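Local atomic coordinates of trehalose-6-phosphate phosphatase related protein (Thermoplasma acidophilum, PDB entry 1U02), a protein that removes the phosphate from trehalose 6-phosphate to give free trehalose, using magnesium as its cofactor, in the trehalose biosynthesis pathway. Residues F5-G10 with V159-A164; C64-C69 with E153-G158; A185-E188 with L194-K197. All coordinates share one frame; numbering follows the deposited sequence.

Contact 1: residues F5-G10 with V159-A164. With MG (magnesium ion), chain B; NA (sodium ion), chain C.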
loop_
_atom_site.group_PDB
_atom_site.type_symbol
_atom_site.label_atom_id
_atom_site.label_comp_id
_atom_site.label_asym_id
_atom_site.label_seq_id
_atom_site.Cartn_x
_atom_site.Cartn_y
_atom_site.Cartn_z
ATOM N N PHE A 5 -0.659 -4.565 -11.739
ATOM C CA PHE A 5 -0.715 -4.361 -10.298
ATOM C C PHE A 5 0.100 -3.115 -9.995
ATOM O O PHE A 5 1.300 -3.069 -10.263
ATOM C CB PHE A 5 -0.111 -5.571 -9.590
ATOM C CG PHE A 5 -0.872 -6.849 -9.815
ATOM C CD1 PHE A 5 -1.905 -7.216 -8.954
ATOM C CD2 PHE A 5 -0.555 -7.688 -10.887
ATOM C CE1 PHE A 5 -2.618 -8.404 -9.148
ATOM C CE2 PHE A 5 -1.261 -8.882 -11.096
ATOM C CZ PHE A 5 -2.296 -9.241 -10.221
ATOM N N LEU A 6 -0.548 -2.105 -9.429
ATOM C CA LEU A 6 0.130 -0.851 -9.130
ATOM C C LEU A 6 0.081 -0.459 -7.662
ATOM O O LEU A 6 -0.992 -0.409 -7.066
ATOM C CB LEU A 6 -0.503 0.284 -9.942
ATOM C CG LEU A 6 -0.629 0.095 -11.454
ATOM C CD1 LEU A 6 -1.582 1.139 -12.040
ATOM C CD2 LEU A 6 0.749 0.190 -12.082
ATOM N N ASP A 7 1.247 -0.178 -7.088
ATOM C CA ASP A 7 1.324 0.288 -5.710
ATOM C C ASP A 7 0.775 1.713 -5.791
ATOM O O ASP A 7 0.762 2.310 -6.869
ATOM C CB ASP A 7 2.787 0.313 -5.245
ATOM C CG ASP A 7 2.973 1.034 -3.920
ATOM O OD1 ASP A 7 2.314 0.664 -2.930
ATOM O OD2 ASP A 7 3.791 1.974 -3.868
ATOM N N TYR A 8 0.327 2.264 -4.670
ATOM C CA TYR A 8 -0.229 3.615 -4.673
ATOM C C TYR A 8 0.768 4.681 -4.199
ATOM O O TYR A 8 1.284 5.464 -5.004
ATOM C CB TYR A 8 -1.492 3.664 -3.794
ATOM C CG TYR A 8 -2.299 4.931 -3.940
ATOM C CD1 TYR A 8 -2.985 5.211 -5.125
ATOM C CD2 TYR A 8 -2.363 5.865 -2.908
ATOM C CE1 TYR A 8 -3.713 6.392 -5.281
ATOM C CE2 TYR A 8 -3.092 7.059 -3.054
ATOM C CZ TYR A 8 -3.762 7.311 -4.244
ATOM O OH TYR A 8 -4.473 8.481 -4.404
ATOM N N ASP A 9 1.040 4.711 -2.896
ATOM C CA ASP A 9 1.962 5.702 -2.348
ATOM C C ASP A 9 3.385 5.569 -2.866
ATOM O O ASP A 9 3.992 4.499 -2.797
ATOM C CB ASP A 9 1.954 5.635 -0.826
ATOM C CG ASP A 9 0.587 5.925 -0.255
ATOM O OD1 ASP A 9 0.101 7.064 -0.436
ATOM O OD2 ASP A 9 -0.001 5.014 0.353
ATOM N N GLY A 10 3.905 6.677 -3.384
ATOM C CA GLY A 10 5.253 6.695 -3.917
ATOM C C GLY A 10 5.351 6.101 -5.307
ATOM O O GLY A 10 6.424 6.109 -5.913
ATOM N N VAL A 159 1.190 -10.717 6.479
ATOM C CA VAL A 159 0.783 -10.067 5.231
ATOM C C VAL A 159 1.969 -9.972 4.272
ATOM O O VAL A 159 3.096 -9.725 4.692
ATOM C CB VAL A 159 0.197 -8.658 5.487
ATOM C CG1 VAL A 159 -1.077 -8.782 6.316
ATOM C CG2 VAL A 159 1.211 -7.775 6.201
ATOM N N ASN A 160 1.704 -10.164 2.983
ATOM C CA ASN A 160 2.757 -10.143 1.969
ATOM C C ASN A 160 2.221 -9.728 0.587
ATOM O O ASN A 160 1.445 -10.465 -0.023
ATOM C CB ASN A 160 3.371 -11.548 1.885
ATOM C CG ASN A 160 4.614 -11.601 1.023
ATOM O OD1 ASN A 160 4.603 -11.192 -0.136
ATOM N ND2 ASN A 160 5.697 -12.119 1.588
ATOM N N LYS A 161 2.629 -8.558 0.098
ATOM C CA LYS A 161 2.186 -8.087 -1.219
ATOM C C LYS A 161 2.459 -9.116 -2.311
ATOM O O LYS A 161 1.589 -9.408 -3.132
ATOM C CB LYS A 161 2.901 -6.796 -1.620
ATOM C CG LYS A 161 2.241 -5.501 -1.195
ATOM C CD LYS A 161 3.044 -4.325 -1.745
ATOM C CE LYS A 161 2.433 -2.983 -1.372
ATOM N NZ LYS A 161 3.317 -1.863 -1.807
ATOM N N GLY A 162 3.685 -9.640 -2.324
ATOM C CA GLY A 162 4.073 -10.624 -3.322
ATOM C C GLY A 162 3.153 -11.830 -3.396
ATOM O O GLY A 162 2.690 -12.195 -4.477
ATOM N N SER A 163 2.887 -12.444 -2.245
ATOM C CA SER A 163 2.020 -13.618 -2.183
ATOM C C SER A 163 0.612 -13.306 -2.680
ATOM O O SER A 163 0.013 -14.091 -3.421
ATOM C CB SER A 163 1.947 -14.150 -0.748
ATOM O OG SER A 163 3.242 -14.476 -0.271
ATOM N N ALA A 164 0.086 -12.157 -2.264
ATOM C CA ALA A 164 -1.252 -11.738 -2.664
ATOM C C ALA A 164 -1.317 -11.563 -4.178
ATOM O O ALA A 164 -2.259 -12.018 -4.828
ATOM C CB ALA A 164 -1.624 -10.431 -1.967
HETATM MG MG MG B . 4.727 2.695 -2.150
HETATM NA NA NA C . 1.280 9.441 -0.270
HETATM O O HOH W 1 3.080 2.506 -0.878
HETATM O O HOH W 2 5.801 3.636 -0.692
HETATM O O HOH W 3 5.174 0.727 -1.512
HETATM O O HOH W 4 2.731 9.817 1.770
#

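Contact 2: residues C64-C69 with E153-G158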
loop_
_atom_site.group_PDB
_atom_site.type_symbol
_atom_site.label_atom_id
_atom_site.label_comp_id
_atom_site.label_asym_id
_atom_site.label_seq_id
_atom_site.Cartn_x
_atom_site.Cartn_y
_atom_site.Cartn_z
ATOM N N CYS A 64 -5.542 -4.689 -0.445
ATOM C CA CYS A 64 -5.182 -3.754 0.624
ATOM C C CYS A 64 -4.506 -4.404 1.824
ATOM O O CYS A 64 -4.475 -5.628 1.938
ATOM C CB CYS A 64 -6.435 -3.007 1.086
ATOM S SG CYS A 64 -7.239 -2.083 -0.255
ATOM N N TYR A 65 -3.965 -3.570 2.713
ATOM C CA TYR A 65 -3.271 -4.052 3.911
ATOM C C TYR A 65 -2.192 -5.068 3.529
ATOM O O TYR A 65 -1.983 -6.061 4.233
ATOM C CB TYR A 65 -4.255 -4.722 4.879
ATOM C CG TYR A 65 -5.352 -3.838 5.433
ATOM C CD1 TYR A 65 -5.055 -2.759 6.266
ATOM C CD2 TYR A 65 -6.693 -4.118 5.175
ATOM C CE1 TYR A 65 -6.065 -1.982 6.832
ATOM C CE2 TYR A 65 -7.716 -3.348 5.737
ATOM C CZ TYR A 65 -7.392 -2.286 6.567
ATOM O OH TYR A 65 -8.394 -1.556 7.156
ATOM N N HIS A 66 -1.516 -4.823 2.411
ATOM C CA HIS A 66 -0.462 -5.719 1.942
ATOM C C HIS A 66 -0.981 -7.139 1.704
ATOM O O HIS A 66 -0.205 -8.099 1.698
ATOM C CB HIS A 66 0.698 -5.747 2.947
ATOM C CG HIS A 66 1.497 -4.479 2.983
ATOM N ND1 HIS A 66 2.454 -4.177 2.040
ATOM C CD2 HIS A 66 1.460 -3.426 3.835
ATOM C CE1 HIS A 66 2.974 -2.990 2.309
ATOM N NE2 HIS A 66 2.387 -2.514 3.393
ATOM N N GLY A 67 -2.293 -7.262 1.511
ATOM C CA GLY A 67 -2.884 -8.567 1.255
ATOM C C GLY A 67 -3.893 -9.099 2.262
ATOM O O GLY A 67 -4.558 -10.094 1.981
ATOM N N ALA A 68 -4.035 -8.454 3.418
ATOM C CA ALA A 68 -4.977 -8.934 4.431
ATOM C C ALA A 68 -6.438 -8.847 3.992
ATOM O O ALA A 68 -7.276 -9.630 4.438
ATOM C CB ALA A 68 -4.784 -8.167 5.737
ATOM N N CYS A 69 -6.744 -7.890 3.127
ATOM C CA CYS A 69 -8.107 -7.707 2.649
ATOM C C CYS A 69 -8.075 -7.185 1.226
ATOM O O CYS A 69 -7.208 -6.391 0.871
ATOM C CB CYS A 69 -8.844 -6.708 3.551
ATOM S SG CYS A 69 -10.621 -6.568 3.260
ATOM N N GLU A 153 4.045 0.530 11.864
ATOM C CA GLU A 153 2.668 0.084 11.744
ATOM C C GLU A 153 2.421 -1.292 12.335
ATOM O O GLU A 153 3.231 -2.207 12.169
ATOM C CB GLU A 153 2.247 0.069 10.263
ATOM C CG GLU A 153 0.770 -0.260 10.037
ATOM C CD GLU A 153 0.361 -0.261 8.565
ATOM O OE1 GLU A 153 0.758 -1.184 7.824
ATOM O OE2 GLU A 153 -0.362 0.666 8.148
ATOM N N LEU A 154 1.302 -1.418 13.042
ATOM C CA LEU A 154 0.886 -2.688 13.618
ATOM C C LEU A 154 -0.087 -3.249 12.601
ATOM O O LEU A 154 -1.018 -2.559 12.180
ATOM C CB LEU A 154 0.179 -2.480 14.956
ATOM C CG LEU A 154 1.095 -1.961 16.062
ATOM C CD1 LEU A 154 0.310 -1.837 17.365
ATOM C CD2 LEU A 154 2.271 -2.920 16.229
ATOM N N ARG A 155 0.120 -4.497 12.203
ATOM C CA ARG A 155 -0.739 -5.091 11.198
ATOM C C ARG A 155 -0.971 -6.581 11.429
ATOM O O ARG A 155 -0.471 -7.155 12.399
ATOM C CB ARG A 155 -0.115 -4.855 9.819
ATOM C CG ARG A 155 1.273 -5.455 9.673
ATOM C CD ARG A 155 1.987 -5.012 8.398
ATOM N NE ARG A 155 3.125 -5.887 8.116
ATOM C CZ ARG A 155 3.983 -5.729 7.110
ATOM N NH1 ARG A 155 3.850 -4.713 6.268
ATOM N NH2 ARG A 155 4.966 -6.605 6.938
ATOM N N VAL A 156 -1.740 -7.196 10.536
ATOM C CA VAL A 156 -2.037 -8.623 10.630
ATOM C C VAL A 156 -0.764 -9.428 10.348
ATOM O O VAL A 156 -0.080 -9.198 9.353
ATOM C CB VAL A 156 -3.138 -9.031 9.612
ATOM C CG1 VAL A 156 -3.305 -10.549 9.600
ATOM C CG2 VAL A 156 -4.455 -8.365 9.980
ATOM N N PRO A 157 -0.424 -10.381 11.230
ATOM C CA PRO A 157 0.784 -11.177 11.004
ATOM C C PRO A 157 0.794 -11.899 9.647
ATOM O O PRO A 157 -0.234 -12.397 9.190
ATOM C CB PRO A 157 0.772 -12.163 12.176
ATOM C CG PRO A 157 0.084 -11.385 13.270
ATOM C CD PRO A 157 -1.056 -10.727 12.515
ATOM N N GLY A 158 1.957 -11.922 9.001
ATOM C CA GLY A 158 2.098 -12.624 7.737
ATOM C C GLY A 158 1.680 -11.954 6.439
ATOM O O GLY A 158 1.813 -12.572 5.381
HETATM O O HOH W 5 1.407 0.240 4.976
#

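Contact 3: residues A185-E188 with L194-K197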
loop_
_atom_site.group_PDB
_atom_site.type_symbol
_atom_site.label_atom_id
_atom_site.label_comp_id
_atom_site.label_asym_id
_atom_site.label_seq_id
_atom_site.Cartn_x
_atom_site.Cartn_y
_atom_site.Cartn_z
ATOM N N ALA A 185 10.174 -6.967 -2.796
ATOM C CA ALA A 185 9.907 -8.344 -2.417
ATOM C C ALA A 185 8.854 -8.924 -3.358
ATOM O O ALA A 185 8.932 -10.086 -3.758
ATOM C CB ALA A 185 9.420 -8.403 -0.975
ATOM N N ALA A 186 7.872 -8.102 -3.715
ATOM C CA ALA A 186 6.816 -8.538 -4.617
ATOM C C ALA A 186 7.403 -8.899 -5.984
ATOM O O ALA A 186 6.939 -9.841 -6.626
ATOM C CB ALA A 186 5.761 -7.449 -4.760
ATOM N N PHE A 187 8.421 -8.161 -6.427
ATOM C CA PHE A 187 9.057 -8.453 -7.713
ATOM C C PHE A 187 9.701 -9.839 -7.625
ATOM O O PHE A 187 9.595 -10.651 -8.543
ATOM C CB PHE A 187 10.160 -7.434 -8.049
ATOM C CG PHE A 187 9.710 -5.996 -8.041
ATOM C CD1 PHE A 187 8.439 -5.633 -8.483
ATOM C CD2 PHE A 187 10.591 -4.993 -7.638
ATOM C CE1 PHE A 187 8.051 -4.283 -8.523
ATOM C CE2 PHE A 187 10.219 -3.642 -7.674
ATOM C CZ PHE A 187 8.943 -3.288 -8.120
ATOM N N GLU A 188 10.375 -10.088 -6.505
ATOM C CA GLU A 188 11.055 -11.355 -6.244
ATOM C C GLU A 188 10.086 -12.540 -6.301
ATOM O O GLU A 188 10.424 -13.600 -6.834
ATOM C CB GLU A 188 11.736 -11.288 -4.868
ATOM C CG GLU A 188 12.726 -12.408 -4.554
ATOM C CD GLU A 188 12.055 -13.728 -4.212
ATOM O OE1 GLU A 188 11.131 -13.731 -3.366
ATOM O OE2 GLU A 188 12.463 -14.768 -4.779
ATOM N N LEU A 194 6.571 -8.295 -15.638
ATOM C CA LEU A 194 7.217 -7.054 -16.048
ATOM C C LEU A 194 7.242 -6.162 -14.811
ATOM O O LEU A 194 6.296 -5.415 -14.542
ATOM C CB LEU A 194 6.428 -6.383 -17.177
ATOM C CG LEU A 194 7.164 -5.332 -18.019
ATOM C CD1 LEU A 194 6.282 -4.902 -19.184
ATOM C CD2 LEU A 194 7.540 -4.134 -17.165
ATOM N N THR A 195 8.329 -6.263 -14.056
ATOM C CA THR A 195 8.504 -5.504 -12.827
ATOM C C THR A 195 9.043 -4.098 -13.077
ATOM O O THR A 195 10.009 -3.914 -13.819
ATOM C CB THR A 195 9.445 -6.263 -11.875
ATOM O OG1 THR A 195 10.619 -6.669 -12.594
ATOM C CG2 THR A 195 8.746 -7.505 -11.324
ATOM N N ILE A 196 8.417 -3.110 -12.445
ATOM C CA ILE A 196 8.813 -1.715 -12.613
ATOM C C ILE A 196 9.105 -1.051 -11.268
ATOM O O ILE A 196 8.225 -0.949 -10.410
ATOM C CB ILE A 196 7.697 -0.908 -13.318
ATOM C CG1 ILE A 196 7.354 -1.544 -14.667
ATOM C CG2 ILE A 196 8.132 0.535 -13.491
ATOM C CD1 ILE A 196 6.167 -0.894 -15.354
ATOM N N LYS A 197 10.336 -0.589 -11.089
ATOM C CA LYS A 197 10.721 0.070 -9.846
ATOM C C LYS A 197 10.596 1.579 -10.004
ATOM O O LYS A 197 11.006 2.139 -11.020
ATOM C CB LYS A 197 12.165 -0.287 -9.483
ATOM C CG LYS A 197 12.745 0.461 -8.281
ATOM C CD LYS A 197 12.145 -0.012 -6.962
ATOM C CE LYS A 197 12.930 0.521 -5.767
ATOM N NZ LYS A 197 13.029 2.001 -5.777
#

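Contact 1: residues F5-G10 with V159-A164
D7, on the segment that continues strand 3-7, and K161, in the first turn of helix 161-169, approach each other with CA atoms 9.5 Å apart, so the backbones stay well separated and a long side chain must bridge them. N160 caps that helix: its OD1 accepts from S163 N at 3.0 Å. The lysine chain, fully extended beyond CG, brings K161 NZ to D7 OD1 at 2.9 Å, a salt bridge in which the ammonium group sits well above the carboxylate plane, 63° out of it. The D7 carboxylate divides its work: OD2 binds magnesium at 2.1 Å and accepts from T11 OG1, while OD1 takes K161 and a water that is itself a magnesium ligand. D183 gives the lysine a second acidic partner. Replacing K161 by an alanine is likely to remove the positive charge that D7 OD1 and D183 share. D9 O, at 2.0 Å from the magnesium, and D179 also bind the metal. Aspartates gathered on magnesium, with a lysine from a later helix, are consistent with the HAD phosphatase active site, where D7 is by similarity the nucleophile.

Contact 2: residues C64-C69 with E153-G158
A tight loop joining strands 61-64 and 69-72 carries H66 to within about 7 Å of the magnesium ion, nearest atoms, and here it meets the end of strand 151-155. The loop closes through C64 N to C69 O, 2.7 Å, and A68 and C69 both face C64, a classic beta bulge; G67, with phi at 118°, takes a backbone shape that a side chain would hinder. R155 reaches over one face of the H66 imidazole: R155 NH1 lies 3.6 Å from H66 CD2, displaced toward the rim, and the guanidinium plane is turned 60° from the ring. A chi1 of 60° sets R155 CG between its backbone N and carbonyl carbon, and the chain then extends to NE, which pairs with E144. One water has a weak hydrogen bond with H66 NE2 and donates to E153 OE1 at 3.2 Å, linking histidine and glutamate indirectly. Farther along, small apolar groups suit the buried place where A68 CB touches V156 CG2 at 4.3 Å. The contact thus joins the edge region of the mixed sheet to the antiparallel four-stranded sheet: Y65 packs on helix 49-55 and strand 114-118, while R155 rests against Y146 of strand 144-147.

Contact 3: residues A185-E188 with L194-K197
F187 of helix 181-188 leans its ring onto strand 194-198, its CA 5.9 Å from T195 CA. Starting from the backbone, F187 CB already touches T195 CG2 at 3.6 Å. A chi1 of -55° places CG anti to the carbonyl carbon, which directs the ring at the strand, and CG is near the same methyl group. The next atom, F187 CD1, makes the tightest approach to it, 3.4 Å from T195 CG2, with T195 CB close behind; the methyl comes at the ring obliquely. Farther out, CE1 nears the backbone of I196, and at the tip F187 CZ lies 3.4 Å from I196 O, also obliquely. K197 CD lies at the ring edge, near its plane, 4.2 Å from F187 CE2, the two side chains crossing at about a right angle. Phenylalanine suits its place because its flat apolar ring fills the gap between helix and strand. Threonine serves two neighbours, its methyl packing on the phenylalanine while OG1 bonds to the backbone N of K206. Lysine fits because its aliphatic part lies beside the ring, whereas NZ is held by weak hydrogen bonds to the carbonyl oxygens of D179, G199 and E200. I196 points its side chain away from the helix. Such helix-on-strand packing belongs to the beta-alpha-beta unit of strand 174-178, helix 181-188 and strand 194-198, a piece of the Rossmann-like core of HAD enzymes.

Overall arrangement
From the N terminus, strand 3-7 leads into contact 1, whose segments 5-10 and 159-164, 149 residues apart at their closest ends, close a large loop at the start of helix 161-169. Nested inside it, contact 2 joins the 64-69 turn to the end of strand 151-155, just before that helix, so the antiparallel sheet is tied to the mixed sheet within the larger loop. The two contacts touch: K161 CG lies 3.5 Å from H66 ND1, and V159 packs on A68. Contact 3 follows in series, a short closure between helix 181-188 and strand 194-198. It meets contact 1 where G162 CA and A186 CB are 3.9 Å apart, but stays about 8 Å, nearest atoms, from contact 2.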